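Local atomic coordinates of beta-1,4-galactanase (Thielavia heterothallica, PDB entry 1HJS), a protein that hydrolyses the beta-1,4-galactosidic linkages of type I arabinogalactans, as a TIM-barrel enzyme of glycoside hydrolase family 53. Residues V243-P255 and V263-F276. Sequence-based numbering, arbitrary orientation.
Sequences VVETNWPISCPNP and VKNIPFSPEGQTTF
Trp248 is the bulky projection of this contact, its indole sunk into a hollow walled by Val263, Ile266, Pro267, Gly272 and Phe276. With chi1 at -176°, CG of Trp248 turned opposite the backbone N, the ring enters between the 263-268 loop and helix 270-285. Ile266 CG2 and Phe276 CB rest on one face of the indole. The Phe276 ring makes an offset stack with the six-membered ring of Trp248, centroids 4.7 Å apart and planes at 29°. At the indole edge, Trp248 NE1 donates to Pro267 O (3.0 Å), standing 40° out of the carbonyl plane. Gly272 suits this site, since a CB there would crowd Trp248 NE1 and strike Pro267 O. In this (beta/alpha)8 barrel, strand 240-245 carries Glu245, the probable nucleophile, and the contact packs the loop that follows against the next helix, whose N-cap is Ser269. Were Trp248 an alanine, the hollow beside Ile266 and Phe276 would probably be left unfilled and Pro267 O would lose its indole donor. Gln273 extends across to Trp248, NE2 meeting Trp248 O almost head-on at 2.8 Å; NE2 also bonds Thr314 O, and OE1 bonds Ser325 OG. Ile250 CG2 presses on this amide, 3.2 Å from Gln273 CD. Farther along, Cys252 CB sits over one face of the Phe268 ring, 3.8 Å from its centroid, and Pro249 CG meets Phe268 CD1 (3.4 Å) from the same side; Cys252 SG is disulfide-bonded to Cys310.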
loop_
_atom_site.group_PDB
_atom_site.type_symbol
_atom_site.label_atom_id
_atom_site.label_comp_id
_atom_site.label_asym_id
_atom_site.label_seq_id
_atom_site.Cartn_x
_atom_site.Cartn_y
_atom_site.Cartn_z
ATOM N N VAL A 243 5.035 2.668 6.235
ATOM C CA VAL A 243 5.606 2.625 4.899
ATOM C C VAL A 243 4.750 1.505 4.323
ATOM O O VAL A 243 4.882 0.350 4.725
ATOM C CB VAL A 243 7.087 2.203 4.923
ATOM C CG1 VAL A 243 7.561 1.889 3.506
ATOM C CG2 VAL A 243 7.937 3.333 5.516
ATOM N N VAL A 244 3.858 1.855 3.406
ATOM C CA VAL A 244 2.940 0.878 2.836
ATOM C C VAL A 244 3.375 0.224 1.532
ATOM O O VAL A 244 2.693 -0.660 1.019
ATOM C CB VAL A 244 1.539 1.507 2.674
ATOM C CG1 VAL A 244 1.064 2.013 4.021
ATOM C CG2 VAL A 244 1.580 2.659 1.679
ATOM N N GLU A 245 4.514 0.657 1.004
ATOM C CA GLU A 245 5.072 0.087 -0.219
ATOM C C GLU A 245 6.581 0.276 -0.204
ATOM O O GLU A 245 7.065 1.374 0.058
ATOM C CB GLU A 245 4.503 0.767 -1.470
ATOM C CG GLU A 245 3.153 0.230 -1.936
ATOM C CD GLU A 245 2.761 0.748 -3.309
ATOM O OE1 GLU A 245 3.665 0.932 -4.159
ATOM O OE2 GLU A 245 1.551 0.954 -3.549
ATOM N N THR A 246 7.317 -0.800 -0.460
ATOM C CA THR A 246 8.773 -0.739 -0.526
ATOM C C THR A 246 9.288 -2.004 -1.211
ATOM O O THR A 246 8.603 -3.035 -1.237
ATOM C CB THR A 246 9.417 -0.583 0.879
ATOM O OG1 THR A 246 10.796 -0.206 0.736
ATOM C CG2 THR A 246 9.337 -1.889 1.663
ATOM N N ASN A 247 10.484 -1.905 -1.780
ATOM C CA ASN A 247 11.131 -3.000 -2.501
ATOM C C ASN A 247 12.646 -2.859 -2.343
ATOM O O ASN A 247 13.149 -1.769 -2.063
ATOM C CB ASN A 247 10.880 -2.892 -4.014
ATOM C CG ASN A 247 9.596 -3.557 -4.487
ATOM O OD1 ASN A 247 9.246 -3.433 -5.661
ATOM N ND2 ASN A 247 8.903 -4.269 -3.601
ATOM N N TRP A 248 13.352 -3.972 -2.520
ATOM C CA TRP A 248 14.813 -3.988 -2.547
ATOM C C TRP A 248 15.141 -5.107 -3.525
ATOM O O TRP A 248 14.624 -6.218 -3.412
ATOM C CB TRP A 248 15.466 -4.271 -1.197
ATOM C CG TRP A 248 16.962 -4.169 -1.344
ATOM C CD1 TRP A 248 17.840 -5.198 -1.538
ATOM C CD2 TRP A 248 17.733 -2.964 -1.436
ATOM N NE1 TRP A 248 19.109 -4.707 -1.748
ATOM C CE2 TRP A 248 19.072 -3.340 -1.691
ATOM C CE3 TRP A 248 17.421 -1.599 -1.334
ATOM C CZ2 TRP A 248 20.101 -2.401 -1.845
ATOM C CZ3 TRP A 248 18.443 -0.664 -1.487
ATOM C CH2 TRP A 248 19.769 -1.072 -1.740
ATOM N N PRO A 249 16.009 -4.828 -4.502
ATOM C CA PRO A 249 16.348 -5.853 -5.486
ATOM C C PRO A 249 17.330 -6.952 -5.125
ATOM O O PRO A 249 18.266 -6.748 -4.344
ATOM C CB PRO A 249 16.832 -5.024 -6.676
ATOM C CG PRO A 249 17.512 -3.882 -6.027
ATOM C CD PRO A 249 16.629 -3.531 -4.839
ATOM N N ILE A 250 17.089 -8.131 -5.693
ATOM C CA ILE A 250 17.997 -9.254 -5.522
ATOM C C ILE A 250 18.833 -9.227 -6.802
ATOM O O ILE A 250 19.808 -9.960 -6.950
ATOM C CB ILE A 250 17.261 -10.615 -5.384
ATOM C CG1 ILE A 250 16.309 -10.843 -6.551
ATOM C CG2 ILE A 250 16.525 -10.669 -4.057
ATOM C CD1 ILE A 250 15.605 -12.192 -6.488
ATOM N N SER A 251 18.435 -8.353 -7.722
ATOM C CA SER A 251 19.139 -8.178 -8.989
ATOM C C SER A 251 18.776 -6.840 -9.625
ATOM O O SER A 251 17.600 -6.539 -9.827
ATOM C CB SER A 251 18.805 -9.319 -9.956
ATOM O OG SER A 251 19.517 -9.166 -11.172
ATOM N N CYS A 252 19.787 -6.028 -9.921
ATOM C CA CYS A 252 19.565 -4.725 -10.542
ATOM C C CYS A 252 20.758 -4.345 -11.408
ATOM O O CYS A 252 21.479 -3.395 -11.105
ATOM C CB CYS A 252 19.359 -3.621 -9.495
ATOM S SG CYS A 252 18.651 -2.150 -10.305
ATOM N N PRO A 253 20.973 -5.069 -12.512
ATOM C CA PRO A 253 22.102 -4.776 -13.396
ATOM C C PRO A 253 21.957 -3.514 -14.246
ATOM O O PRO A 253 22.942 -3.005 -14.773
ATOM C CB PRO A 253 22.180 -6.031 -14.259
ATOM C CG PRO A 253 20.726 -6.396 -14.418
ATOM C CD PRO A 253 20.196 -6.224 -13.007
ATOM N N ASN A 254 20.730 -3.001 -14.358
ATOM C CA ASN A 254 20.429 -1.845 -15.217
ATOM C C ASN A 254 19.587 -0.741 -14.535
ATOM O O ASN A 254 18.508 -0.418 -15.029
ATOM C CB ASN A 254 19.662 -2.400 -16.433
ATOM C CG ASN A 254 19.669 -1.479 -17.648
ATOM O OD1 ASN A 254 18.873 -1.676 -18.574
ATOM N ND2 ASN A 254 20.568 -0.506 -17.671
ATOM N N PRO A 255 20.066 -0.134 -13.424
ATOM C CA PRO A 255 19.249 0.906 -12.783
ATOM C C PRO A 255 19.147 2.201 -13.568
ATOM O O PRO A 255 20.104 2.621 -14.218
ATOM C CB PRO A 255 19.928 1.090 -11.424
ATOM C CG PRO A 255 21.367 0.842 -11.744
ATOM C CD PRO A 255 21.284 -0.395 -12.632
ATOM N N VAL A 263 22.417 3.566 1.303
ATOM C CA VAL A 263 21.995 2.191 1.028
ATOM C C VAL A 263 22.888 1.586 -0.059
ATOM O O VAL A 263 22.700 0.437 -0.469
ATOM C CB VAL A 263 20.516 2.106 0.567
ATOM C CG1 VAL A 263 19.598 2.594 1.676
ATOM C CG2 VAL A 263 20.311 2.916 -0.702
ATOM N N LYS A 264 23.872 2.364 -0.506
ATOM C CA LYS A 264 24.799 1.924 -1.548
ATOM C C LYS A 264 25.636 0.703 -1.189
ATOM O O LYS A 264 26.128 0.001 -2.073
ATOM C CB LYS A 264 25.739 3.066 -1.943
ATOM C CG LYS A 264 25.214 3.950 -3.061
ATOM C CD LYS A 264 26.302 4.894 -3.553
ATOM C CE LYS A 264 25.928 5.557 -4.871
ATOM N NZ LYS A 264 24.760 6.472 -4.748
ATOM N N ASN A 265 25.815 0.437 0.095
ATOM C CA ASN A 265 26.613 -0.718 0.462
ATOM C C ASN A 265 25.796 -1.988 0.621
ATOM O O ASN A 265 26.355 -3.074 0.787
ATOM C CB ASN A 265 27.414 -0.435 1.727
ATOM C CG ASN A 265 28.605 0.466 1.458
ATOM O OD1 ASN A 265 29.402 0.203 0.552
ATOM N ND2 ASN A 265 28.732 1.534 2.238
ATOM N N ILE A 266 24.475 -1.855 0.563
ATOM C CA ILE A 266 23.614 -3.023 0.672
ATOM C C ILE A 266 23.662 -3.742 -0.674
ATOM O O ILE A 266 23.389 -3.149 -1.715
ATOM C CB ILE A 266 22.154 -2.637 0.985
ATOM C CG1 ILE A 266 22.089 -1.853 2.300
ATOM C CG2 ILE A 266 21.303 -3.897 1.092
ATOM C CD1 ILE A 266 20.688 -1.429 2.702
ATOM N N PRO A 267 24.016 -5.033 -0.669
ATOM C CA PRO A 267 24.093 -5.803 -1.910
ATOM C C PRO A 267 22.732 -6.186 -2.476
ATOM O O PRO A 267 21.734 -6.222 -1.753
ATOM C CB PRO A 267 24.894 -7.031 -1.493
ATOM C CG PRO A 267 24.401 -7.266 -0.094
ATOM C CD PRO A 267 24.403 -5.861 0.489
ATOM N N PHE A 268 22.699 -6.456 -3.779
ATOM C CA PHE A 268 21.469 -6.884 -4.432
ATOM C C PHE A 268 21.459 -8.397 -4.291
ATOM O O PHE A 268 22.070 -9.112 -5.093
ATOM C CB PHE A 268 21.469 -6.493 -5.911
ATOM C CG PHE A 268 21.532 -5.014 -6.144
ATOM C CD1 PHE A 268 20.793 -4.141 -5.349
ATOM C CD2 PHE A 268 22.313 -4.490 -7.168
ATOM C CE1 PHE A 268 20.832 -2.766 -5.571
ATOM C CE2 PHE A 268 22.360 -3.113 -7.399
ATOM C CZ PHE A 268 21.618 -2.249 -6.599
ATOM N N SER A 269 20.782 -8.872 -3.251
ATOM C CA SER A 269 20.693 -10.293 -2.955
ATOM C C SER A 269 19.656 -10.469 -1.854
ATOM O O SER A 269 19.205 -9.492 -1.266
ATOM C CB SER A 269 22.038 -10.795 -2.441
ATOM O OG SER A 269 22.363 -10.151 -1.218
ATOM N N PRO A 270 19.268 -11.717 -1.561
ATOM C CA PRO A 270 18.279 -11.932 -0.499
ATOM C C PRO A 270 18.795 -11.367 0.821
ATOM O O PRO A 270 18.038 -10.790 1.601
ATOM C CB PRO A 270 18.133 -13.450 -0.469
ATOM C CG PRO A 270 18.327 -13.818 -1.915
ATOM C CD PRO A 270 19.525 -12.968 -2.299
ATOM N N GLU A 271 20.092 -11.537 1.065
ATOM C CA GLU A 271 20.709 -11.032 2.288
ATOM C C GLU A 271 20.555 -9.512 2.324
ATOM O O GLU A 271 20.250 -8.926 3.367
ATOM C CB GLU A 271 22.198 -11.398 2.328
ATOM C CG GLU A 271 22.508 -12.888 2.489
ATOM C CD GLU A 271 22.067 -13.745 1.308
ATOM O OE1 GLU A 271 22.209 -13.302 0.149
ATOM O OE2 GLU A 271 21.595 -14.879 1.542
ATOM N N GLY A 272 20.778 -8.883 1.173
ATOM C CA GLY A 272 20.647 -7.441 1.071
ATOM C C GLY A 272 19.215 -7.007 1.334
ATOM O O GLY A 272 18.983 -5.983 1.982
ATOM N N GLN A 273 18.251 -7.778 0.829
ATOM C CA GLN A 273 16.843 -7.457 1.048
ATOM C C GLN A 273 16.511 -7.443 2.532
ATOM O O GLN A 273 15.809 -6.551 3.007
ATOM C CB GLN A 273 15.922 -8.479 0.379
ATOM C CG GLN A 273 15.887 -8.454 -1.123
ATOM C CD GLN A 273 14.798 -9.364 -1.664
ATOM O OE1 GLN A 273 14.639 -10.496 -1.203
ATOM N NE2 GLN A 273 14.045 -8.877 -2.643
ATOM N N THR A 274 16.999 -8.441 3.265
ATOM C CA THR A 274 16.703 -8.511 4.691
ATOM C C THR A 274 17.277 -7.304 5.419
ATOM O O THR A 274 16.649 -6.773 6.331
ATOM C CB THR A 274 17.250 -9.805 5.345
ATOM O OG1 THR A 274 18.675 -9.736 5.432
ATOM C CG2 THR A 274 16.861 -11.018 4.522
ATOM N N THR A 275 18.465 -6.864 5.011
ATOM C CA THR A 275 19.090 -5.711 5.647
ATOM C C THR A 275 18.281 -4.448 5.387
ATOM O O THR A 275 17.983 -3.694 6.313
ATOM C CB THR A 275 20.529 -5.493 5.135
ATOM O OG1 THR A 275 21.341 -6.613 5.511
ATOM C CG2 THR A 275 21.120 -4.215 5.724
ATOM N N PHE A 276 17.925 -4.218 4.125
ATOM C CA PHE A 276 17.151 -3.036 3.765
ATOM C C PHE A 276 15.793 -3.024 4.460
ATOM O O PHE A 276 15.406 -2.028 5.070
ATOM C CB PHE A 276 16.934 -2.974 2.250
ATOM C CG PHE A 276 16.138 -1.775 1.800
ATOM C CD1 PHE A 276 16.722 -0.515 1.755
ATOM C CD2 PHE A 276 14.801 -1.909 1.430
ATOM C CE1 PHE A 276 15.990 0.601 1.343
ATOM C CE2 PHE A 276 14.057 -0.800 1.016
ATOM C CZ PHE A 276 14.651 0.456 0.972
#